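Local structure of FAD-binding PCMH-type domain-containing protein (Gibberella zeae, 6YJO) at residues G425-A428 / T429-N433; L248-N251 / E252-V256; K353-T356 / R357-K361; G258-A261 / M262-F265. The protein carries a covalently held FAD and is probably an oxygen-dependent flavin oxidoreductase, one of the fungal oligosaccharide-oxidising flavoenzymes. One frame throughout, in Å; residues are numbered along the deposited sequence.

Interaction 1 (G425-A428 / T429-N433); sequences GNYA and THANN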
loop_
_atom_site.group_PDB
_atom_site.type_symbol
_atom_site.label_atom_id
_atom_site.label_comp_id
_atom_site.label_asym_id
_atom_site.label_seq_id
_atom_site.Cartn_x
_atom_site.Cartn_y
_atom_site.Cartn_z
ATOM N N GLY A 425 -18.983 -1.056 -7.086
ATOM C CA GLY A 425 -20.360 -1.312 -7.443
ATOM C C GLY A 425 -20.933 -2.516 -6.732
ATOM O O GLY A 425 -20.620 -2.766 -5.565
ATOM N N ASN A 426 -21.764 -3.274 -7.440
ATOM C CA ASN A 426 -22.494 -4.396 -6.866
ATOM C C ASN A 426 -21.675 -5.671 -7.007
ATOM O O ASN A 426 -21.142 -5.956 -8.084
ATOM C CB ASN A 426 -23.855 -4.552 -7.550
ATOM C CG ASN A 426 -24.453 -5.930 -7.352
ATOM O OD1 ASN A 426 -24.501 -6.737 -8.282
ATOM N ND2 ASN A 426 -24.898 -6.212 -6.133
ATOM N N TYR A 427 -21.569 -6.430 -5.912
ATOM C CA TYR A 427 -20.783 -7.653 -5.904
ATOM C C TYR A 427 -21.510 -8.836 -5.286
ATOM O O TYR A 427 -20.906 -9.907 -5.146
ATOM C CB TYR A 427 -19.446 -7.433 -5.184
ATOM C CG TYR A 427 -18.488 -6.626 -6.016
ATOM C CD1 TYR A 427 -18.482 -5.240 -5.949
ATOM C CD2 TYR A 427 -17.616 -7.246 -6.902
ATOM C CE1 TYR A 427 -17.618 -4.491 -6.724
ATOM C CE2 TYR A 427 -16.748 -6.508 -7.680
ATOM C CZ TYR A 427 -16.754 -5.131 -7.588
ATOM O OH TYR A 427 -15.891 -4.397 -8.365
ATOM N N ALA A 428 -22.776 -8.677 -4.907
ATOM C CA ALA A 428 -23.595 -9.825 -4.553
ATOM C C ALA A 428 -24.014 -10.540 -5.831
ATOM O O ALA A 428 -23.623 -11.687 -6.067
ATOM C CB ALA A 428 -24.816 -9.390 -3.744
ATOM N N THR A 429 -24.780 -9.853 -6.678
ATOM C CA THR A 429 -25.384 -10.482 -7.842
ATOM C C THR A 429 -24.569 -10.314 -9.121
ATOM O O THR A 429 -24.704 -11.141 -10.031
ATOM C CB THR A 429 -26.791 -9.922 -8.072
ATOM O OG1 THR A 429 -26.698 -8.622 -8.661
ATOM C CG2 THR A 429 -27.546 -9.821 -6.755
ATOM N N HIS A 430 -23.744 -9.273 -9.224
ATOM C CA HIS A 430 -22.963 -9.000 -10.428
ATOM C C HIS A 430 -21.504 -8.760 -10.071
ATOM O O HIS A 430 -20.885 -7.773 -10.472
ATOM C CB HIS A 430 -23.540 -7.814 -11.196
ATOM C CG HIS A 430 -24.937 -8.039 -11.683
ATOM N ND1 HIS A 430 -26.016 -7.322 -11.211
ATOM C CD2 HIS A 430 -25.435 -8.918 -12.584
ATOM C CE1 HIS A 430 -27.117 -7.744 -11.808
ATOM N NE2 HIS A 430 -26.791 -8.713 -12.645
ATOM N N ALA A 431 -20.929 -9.685 -9.302
ATOM C CA ALA A 431 -19.526 -9.555 -8.924
ATOM C C ALA A 431 -18.596 -9.808 -10.102
ATOM O O ALA A 431 -17.554 -9.157 -10.211
ATOM C CB ALA A 431 -19.200 -10.510 -7.778
ATOM N N ASN A 432 -18.956 -10.735 -10.993
ATOM C CA ASN A 432 -18.093 -11.079 -12.117
ATOM C C ASN A 432 -18.154 -10.057 -13.241
ATOM O O ASN A 432 -17.281 -10.077 -14.114
ATOM C CB ASN A 432 -18.448 -12.472 -12.647
ATOM C CG ASN A 432 -18.391 -13.527 -11.563
ATOM O OD1 ASN A 432 -17.321 -14.035 -11.228
ATOM N ND2 ASN A 432 -19.546 -13.851 -10.995
ATOM N N ASN A 433 -19.152 -9.167 -13.245
ATOM C CA ASN A 433 -19.061 -7.985 -14.099
ATOM C C ASN A 433 -18.023 -7.016 -13.555
ATOM O O ASN A 433 -17.281 -6.397 -14.325
ATOM C CB ASN A 433 -20.420 -7.293 -14.221
ATOM C CG ASN A 433 -21.512 -8.229 -14.696
ATOM O OD1 ASN A 433 -21.236 -9.280 -15.264
ATOM N ND2 ASN A 433 -22.764 -7.833 -14.487
#
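Asn426 OD1 collects three donors from Thr429 and from His430, the N-cap residue of helix 431-446, in the turn after strand 417-423. The hydroxyl of Thr429 donates a bond, OG1 to Asn426 OD1 at 2.9 Å, reaching the oxygen from 29° off its carbonyl plane, with the two side chains at about a right angle. The His430 N-H to Asn426 OD1 bond is short at 2.8 Å but weak because it is bent, and a third, also weak, comes from His430 ND1. With CG anti to the backbone N (chi1 161°), the Asn426 amide extends over the turn, where its oxygen can serve backbone and side chains together.

The other half of the contact is apolar. Tyr427 lays CD2 against the methyl of Ala431, 3.7 Å from CB, as the first turn of the helix begins. The ring is held from outside: Tyr427 OH hydrogen-bonds Asp423, and Arg377 makes a cation-pi contact with the ring while its NH2 binds Asn426 O. All this lies at the surface of the protein, and the methyl of Ala431 also closes on the Tyr427 carbonyl, CB to O 3.2 Å.

Interaction 2 (L248-N251 / E252-V256); sequences LDWN and ENEAV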
loop_
_atom_site.group_PDB
_atom_site.type_symbol
_atom_site.label_atom_id
_atom_site.label_comp_id
_atom_site.label_asym_id
_atom_site.label_seq_id
_atom_site.Cartn_x
_atom_site.Cartn_y
_atom_site.Cartn_z
ATOM N N LEU A 248 -10.533 18.194 -16.174
ATOM C CA LEU A 248 -10.530 17.992 -17.615
ATOM C C LEU A 248 -11.763 17.202 -18.025
ATOM O O LEU A 248 -12.455 16.605 -17.196
ATOM C CB LEU A 248 -9.272 17.249 -18.078
ATOM C CG LEU A 248 -7.934 17.941 -17.823
ATOM C CD1 LEU A 248 -7.186 17.238 -16.697
ATOM C CD2 LEU A 248 -7.111 17.961 -19.099
ATOM N N ASP A 249 -12.040 17.225 -19.337
ATOM C CA ASP A 249 -13.074 16.387 -19.950
ATOM C C ASP A 249 -12.557 15.947 -21.330
ATOM O O ASP A 249 -12.945 16.476 -22.376
ATOM C CB ASP A 249 -14.408 17.117 -20.051
ATOM C CG ASP A 249 -15.513 16.223 -20.563
ATOM O OD1 ASP A 249 -15.382 14.985 -20.445
ATOM O OD2 ASP A 249 -16.504 16.756 -21.098
ATOM N N TRP A 250 -11.668 14.958 -21.317
ATOM C CA TRP A 250 -11.090 14.424 -22.542
ATOM C C TRP A 250 -12.112 13.637 -23.354
ATOM O O TRP A 250 -13.057 13.054 -22.816
ATOM C CB TRP A 250 -9.927 13.489 -22.213
ATOM C CG TRP A 250 -8.665 14.150 -21.780
ATOM C CD1 TRP A 250 -8.280 15.438 -22.011
ATOM C CD2 TRP A 250 -7.608 13.540 -21.036
ATOM N NE1 TRP A 250 -7.044 15.664 -21.454
ATOM C CE2 TRP A 250 -6.611 14.515 -20.848
ATOM C CE3 TRP A 250 -7.410 12.260 -20.510
ATOM C CZ2 TRP A 250 -5.432 14.250 -20.155
ATOM C CZ3 TRP A 250 -6.242 11.999 -19.823
ATOM C CH2 TRP A 250 -5.266 12.988 -19.652
ATOM N N ASN A 251 -11.904 13.630 -24.667
ATOM C CA ASN A 251 -12.430 12.606 -25.554
ATOM C C ASN A 251 -11.323 11.596 -25.844
ATOM O O ASN A 251 -10.161 11.811 -25.501
ATOM C CB ASN A 251 -12.971 13.238 -26.843
ATOM C CG ASN A 251 -11.918 14.038 -27.595
ATOM O OD1 ASN A 251 -10.814 13.562 -27.839
ATOM N ND2 ASN A 251 -12.258 15.266 -27.955
ATOM N N GLU A 252 -11.700 10.477 -26.472
ATOM C CA GLU A 252 -10.748 9.392 -26.703
ATOM C C GLU A 252 -9.410 9.904 -27.218
ATOM O O GLU A 252 -8.353 9.553 -26.683
ATOM C CB GLU A 252 -11.330 8.380 -27.692
ATOM C CG GLU A 252 -10.349 7.274 -28.046
ATOM C CD GLU A 252 -10.999 6.101 -28.756
ATOM O OE1 GLU A 252 -12.237 5.971 -28.683
ATOM O OE2 GLU A 252 -10.267 5.310 -29.386
ATOM N N ASN A 253 -9.435 10.742 -28.256
ATOM C CA ASN A 253 -8.193 11.169 -28.887
ATOM C C ASN A 253 -7.481 12.266 -28.106
ATOM O O ASN A 253 -6.257 12.384 -28.218
ATOM C CB ASN A 253 -8.453 11.636 -30.320
ATOM C CG ASN A 253 -7.217 12.214 -30.965
ATOM O OD1 ASN A 253 -6.295 11.485 -31.331
ATOM N ND2 ASN A 253 -7.186 13.533 -31.102
ATOM N N GLU A 254 -8.210 13.074 -27.329
ATOM C CA GLU A 254 -7.555 13.979 -26.392
ATOM C C GLU A 254 -6.944 13.241 -25.212
ATOM O O GLU A 254 -6.115 13.822 -24.505
ATOM C CB GLU A 254 -8.538 15.028 -25.867
ATOM C CG GLU A 254 -8.758 16.199 -26.804
ATOM C CD GLU A 254 -9.707 17.228 -26.227
ATOM O OE1 GLU A 254 -10.459 16.886 -25.290
ATOM O OE2 GLU A 254 -9.697 18.381 -26.710
ATOM N N ALA A 255 -7.339 11.987 -24.982
ATOM C CA ALA A 255 -6.750 11.176 -23.928
ATOM C C ALA A 255 -5.511 10.418 -24.389
ATOM O O ALA A 255 -4.600 10.207 -23.583
ATOM C CB ALA A 255 -7.782 10.185 -23.384
ATOM N N VAL A 256 -5.438 9.999 -25.658
ATOM C CA VAL A 256 -4.197 9.396 -26.143
ATOM C C VAL A 256 -3.083 10.433 -26.127
ATOM O O VAL A 256 -1.929 10.116 -25.824
ATOM C CB VAL A 256 -4.369 8.769 -27.548
ATOM C CG1 VAL A 256 -5.727 8.094 -27.705
ATOM C CG2 VAL A 256 -4.117 9.781 -28.675
#
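Asn251 OD1 takes the backbone N-H of Glu254 in a short bond, OD1 to N 2.7 Å, with the hydrogen angle a fairly straight 158°. The N-H of Asn253 is also close to this oxygen, 3.2 Å from N to OD1. The backbone carbonyl of Asn251 meanwhile accepts from Ala255 N, so side chain and main chain of one residue each take an N-H of the first turn. The Asn251 side chain can curl back over that turn because CG sits between its own backbone N and carbonyl carbon, at chi1 58°.

This is an asparagine N-cap, placed where the chain leaves strand 242-248 and enters helix 252-268. Glu254 crosses the cap at about a right angle: its CB lies 3.3 Å from Asn251 OD1, and its extended chain takes the carboxylate past the amide, the two planes 24° apart, with Glu254 OE1 3.6 Å from Asn251 ND2.

On the buried side, Trp250 turns its indole to the same helical turn. The carbonyl oxygen of Glu254 and the CA of Ala255 both lie about 3.5 Å above one face, each offset toward the rim, and the Ala255 methyl meets the ring at CE3, CB to CE3 3.6 Å. Gln284 OE1 accepts from Trp250 N and ties the residue before the cap to strand 283-290. Ala255 and Glu252 both rest on Phe368 of helix 357-371.

Interaction 3 (K353-T356 / R357-K361); sequences KALT and RNQVK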
loop_
_atom_site.group_PDB
_atom_site.type_symbol
_atom_site.label_atom_id
_atom_site.label_comp_id
_atom_site.label_asym_id
_atom_site.label_seq_id
_atom_site.Cartn_x
_atom_site.Cartn_y
_atom_site.Cartn_z
ATOM N N LYS A 353 6.155 0.621 -17.372
ATOM C CA LYS A 353 7.025 1.618 -17.966
ATOM C C LYS A 353 6.208 2.525 -18.883
ATOM O O LYS A 353 5.004 2.337 -19.074
ATOM C CB LYS A 353 8.152 0.935 -18.742
ATOM C CG LYS A 353 9.062 0.079 -17.878
ATOM C CD LYS A 353 9.993 -0.781 -18.721
ATOM C CE LYS A 353 11.028 -1.493 -17.862
ATOM N NZ LYS A 353 12.112 -0.582 -17.400
ATOM N N ALA A 354 6.873 3.533 -19.438
ATOM C CA ALA A 354 6.283 4.387 -20.460
ATOM C C ALA A 354 5.556 3.568 -21.519
ATOM O O ALA A 354 6.163 2.743 -22.208
ATOM C CB ALA A 354 7.385 5.226 -21.109
ATOM N N LEU A 355 4.248 3.790 -21.645
ATOM C CA LEU A 355 3.471 3.147 -22.697
ATOM C C LEU A 355 3.824 3.725 -24.067
ATOM O O LEU A 355 4.160 4.904 -24.202
ATOM C CB LEU A 355 1.971 3.318 -22.444
ATOM C CG LEU A 355 1.277 2.323 -21.511
ATOM C CD1 LEU A 355 1.762 2.460 -20.071
ATOM C CD2 LEU A 355 -0.236 2.511 -21.600
ATOM N N THR A 356 3.731 2.878 -25.091
ATOM C CA THR A 356 3.897 3.306 -26.471
ATOM C C THR A 356 2.634 4.009 -26.959
ATOM O O THR A 356 1.565 3.893 -26.358
ATOM C CB THR A 356 4.199 2.107 -27.372
ATOM O OG1 THR A 356 3.043 1.265 -27.442
ATOM C CG2 THR A 356 5.372 1.311 -26.831
ATOM N N ARG A 357 2.767 4.738 -28.072
ATOM C CA ARG A 357 1.610 5.408 -28.662
ATOM C C ARG A 357 0.442 4.444 -28.825
ATOM O O ARG A 357 -0.695 4.760 -28.463
ATOM C CB ARG A 357 1.980 6.021 -30.017
ATOM C CG ARG A 357 0.772 6.560 -30.782
ATOM C CD ARG A 357 1.136 7.675 -31.753
ATOM N NE ARG A 357 1.517 8.905 -31.060
ATOM C CZ ARG A 357 0.662 9.842 -30.654
ATOM N NH1 ARG A 357 -0.642 9.711 -30.866
ATOM N NH2 ARG A 357 1.114 10.923 -30.031
ATOM N N ASN A 358 0.712 3.253 -29.363
ATOM C CA ASN A 358 -0.348 2.295 -29.653
ATOM C C ASN A 358 -0.899 1.639 -28.395
ATOM O O ASN A 358 -2.065 1.228 -28.388
ATOM C CB ASN A 358 0.168 1.228 -30.620
ATOM C CG ASN A 358 0.774 1.828 -31.880
ATOM O OD1 ASN A 358 1.965 1.670 -32.142
ATOM N ND2 ASN A 358 -0.050 2.527 -32.660
ATOM N N GLN A 359 -0.094 1.543 -27.335
ATOM C CA GLN A 359 -0.595 1.027 -26.065
ATOM C C GLN A 359 -1.552 2.018 -25.415
ATOM O O GLN A 359 -2.600 1.622 -24.891
ATOM C CB GLN A 359 0.577 0.706 -25.139
ATOM C CG GLN A 359 1.169 -0.665 -25.387
ATOM C CD GLN A 359 2.645 -0.740 -25.041
ATOM O OE1 GLN A 359 3.165 0.099 -24.315
ATOM N NE2 GLN A 359 3.332 -1.744 -25.588
ATOM N N VAL A 360 -1.217 3.312 -25.448
ATOM C CA VAL A 360 -2.115 4.324 -24.902
ATOM C C VAL A 360 -3.401 4.391 -25.716
ATOM O O VAL A 360 -4.466 4.707 -25.174
ATOM C CB VAL A 360 -1.415 5.698 -24.847
ATOM C CG1 VAL A 360 -2.306 6.730 -24.165
ATOM C CG2 VAL A 360 -0.084 5.592 -24.117
ATOM N N LYS A 361 -3.334 4.087 -27.017
ATOM C CA LYS A 361 -4.535 4.113 -27.848
ATOM C C LYS A 361 -5.450 2.935 -27.528
ATOM O O LYS A 361 -6.678 3.080 -27.544
ATOM C CB LYS A 361 -4.149 4.127 -29.332
ATOM C CG LYS A 361 -3.566 5.458 -29.798
ATOM C CD LYS A 361 -2.815 5.349 -31.125
ATOM C CE LYS A 361 -3.748 5.194 -32.324
ATOM N NZ LYS A 361 -3.001 5.217 -33.618
#
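Thr356 and Gln359 form a capping box at the start of helix 357-371, each side chain bonding the other's backbone N-H. Gln359 OE1 accepts from Thr356 N at 2.9 Å in an almost straight bond, 173° at the hydrogen, although the donor stands 51° out of the amide's carbonyl plane. In return Thr356 OG1 accepts from Gln359 N at 3.2 Å. The hydroxyl faces the helix because chi1 of 68° sets OG1 between the backbone N and the carbonyl carbon. Gln359 CG, anti to its own carbonyl carbon, brings the extended side chain back to the threonine, where the two cross at a slant, and Val360 N bonds Thr356 O to complete the turn.

The tight side is the inner one. Leu355 CB packs against Val360 CG2 at 3.5 Å, and its CG lies over Gln359 CB; beyond them, Leu355 reaches Leu417 and Trp419 of strand 417-423, while Val360 meets Leu259 and Leu260 of helix 252-268. Gln359, buried too, touches Thr448 and Met449.

The other side is looser and exposed. Arg357 contributes little to the cap beyond its CB; its chain bends at chi3 and the guanidinium goes to a salt bridge with Glu257. The Asn358 side chain barely brushes the threonine, its CB 4.3 Å from Thr356 OG1.

Interaction 4 (G258-A261 / M262-F265); sequences GLLA and MQKF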
loop_
_atom_site.group_PDB
_atom_site.type_symbol
_atom_site.label_atom_id
_atom_site.label_comp_id
_atom_site.label_asym_id
_atom_site.label_seq_id
_atom_site.Cartn_x
_atom_site.Cartn_y
_atom_site.Cartn_z
ATOM N N GLY A 258 -3.140 13.427 -24.149
ATOM C CA GLY A 258 -2.912 13.902 -22.794
ATOM C C GLY A 258 -2.098 12.933 -21.958
ATOM O O GLY A 258 -1.234 13.345 -21.181
ATOM N N LEU A 259 -2.367 11.633 -22.099
ATOM C CA LEU A 259 -1.622 10.642 -21.328
ATOM C C LEU A 259 -0.192 10.516 -21.837
ATOM O O LEU A 259 0.739 10.327 -21.046
ATOM C CB LEU A 259 -2.341 9.294 -21.376
ATOM C CG LEU A 259 -3.638 9.263 -20.561
ATOM C CD1 LEU A 259 -4.521 8.093 -20.958
ATOM C CD2 LEU A 259 -3.330 9.219 -19.065
ATOM N N LEU A 260 0.007 10.621 -23.153
ATOM C CA LEU A 260 1.362 10.621 -23.695
ATOM C C LEU A 260 2.133 11.850 -23.231
ATOM O O LEU A 260 3.337 11.768 -22.967
ATOM C CB LEU A 260 1.319 10.554 -25.223
ATOM C CG LEU A 260 0.991 9.173 -25.790
ATOM C CD1 LEU A 260 0.522 9.264 -27.237
ATOM C CD2 LEU A 260 2.205 8.244 -25.680
ATOM N N ALA A 261 1.453 12.992 -23.105
ATOM C CA ALA A 261 2.120 14.195 -22.617
ATOM C C ALA A 261 2.501 14.064 -21.149
ATOM O O ALA A 261 3.500 14.650 -20.717
ATOM C CB ALA A 261 1.222 15.412 -22.828
ATOM N N MET A 262 1.735 13.293 -20.376
ATOM C CA MET A 262 2.037 13.126 -18.959
ATOM C C MET A 262 3.238 12.215 -18.749
ATOM O O MET A 262 4.024 12.433 -17.822
ATOM C CB MET A 262 0.824 12.564 -18.223
ATOM C CG MET A 262 -0.087 13.625 -17.642
ATOM S SD MET A 262 -1.448 12.906 -16.700
ATOM C CE MET A 262 -0.555 12.068 -15.395
ATOM N N GLN A 263 3.387 11.182 -19.583
ATOM C CA GLN A 263 4.578 10.342 -19.512
ATOM C C GLN A 263 5.837 11.182 -19.655
ATOM O O GLN A 263 6.779 11.048 -18.869
ATOM C CB GLN A 263 4.541 9.265 -20.597
ATOM C CG GLN A 263 3.276 8.421 -20.616
ATOM C CD GLN A 263 3.476 7.103 -21.334
ATOM O OE1 GLN A 263 3.358 6.032 -20.737
ATOM N NE2 GLN A 263 3.766 7.174 -22.629
ATOM N N LYS A 264 5.869 12.055 -20.666
ATOM C CA LYS A 264 7.021 12.928 -20.863
ATOM C C LYS A 264 7.249 13.806 -19.641
ATOM O O LYS A 264 8.384 13.954 -19.174
ATOM C CB LYS A 264 6.808 13.791 -22.111
ATOM C CG LYS A 264 6.509 12.997 -23.380
ATOM C CD LYS A 264 5.888 13.875 -24.465
ATOM C CE LYS A 264 6.899 14.836 -25.067
ATOM N NZ LYS A 264 6.497 15.271 -26.432
ATOM N N PHE A 265 6.176 14.386 -19.102
ATOM C CA PHE A 265 6.299 15.254 -17.938
ATOM C C PHE A 265 6.745 14.480 -16.703
ATOM O O PHE A 265 7.408 15.046 -15.826
ATOM C CB PHE A 265 4.964 15.951 -17.678
ATOM C CG PHE A 265 5.035 17.028 -16.643
ATOM C CD1 PHE A 265 5.742 18.193 -16.889
ATOM C CD2 PHE A 265 4.388 16.883 -15.427
ATOM C CE1 PHE A 265 5.810 19.191 -15.941
ATOM C CE2 PHE A 265 4.449 17.879 -14.477
ATOM C CZ PHE A 265 5.162 19.036 -14.733
HETATM O O HOH W 1 5.304 9.838 -23.808
#
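Backbone bonds from residue i+4 to residue i run through these two turns, Met262 N to Gly258 O, Gln263 N to Leu259 O and Phe265 N to Ala261 O, while the one from Lys264 N to Leu260 O is stretched to 3.4 Å and weak. Leu260 and Gln263 lie side by side and point the same way, with Leu260 CD2 3.6 Å from Gln263 NE2. A water closes the small ring between them: it donates to Leu260 O at 2.9 Å and accepts from Gln263 NE2 at 3.3 Å, giving that carbonyl a second partner where its helix bond is long. The aliphatic chain of Lys264 also lies along this oxygen, CG to Leu260 O 3.4 Å.

Helix 252-268 lies against the seven-stranded antiparallel sheet, in contact with helices 357-371 and 294-308. Leu259 meets Phe363 of the first of these, while Met262 and Phe265 turn to Met275 of strand 273-280 and to Leu304 of helix 294-308. With CG anti to the backbone N, chi1 -171°, the Phe265 ring swings away from the preceding turn, leaving CB as its near point to Ala261 O. The Gln263 chain runs extended beyond CG and passes close to the backbone, CG to Leu259 O 3.2 Å, before its OE1 accepts the N-H of Leu355.

Along the chain the order is interaction 2, interaction 4, interaction 3, interaction 1. Interactions 2 and 4 share helix 252-268, their centres 12 Å apart, and Trp250 reaches up the helix to Gly258 and Leu259. Interaction 3 starts the adjoining helix 357-371, its centre 10 Å from that of interaction 4, and the two touch directly. Interactions 2 and 3, with centres 15 Å apart, also touch, Val256 against Lys361, so the three lie in two neighbouring helices packed beside the seven-stranded sheet. Interaction 1 stands apart, with centres 29 to 34 Å from the others, but its turn follows strand 417-423 of that same sheet, so all four belong to helices that follow its strands.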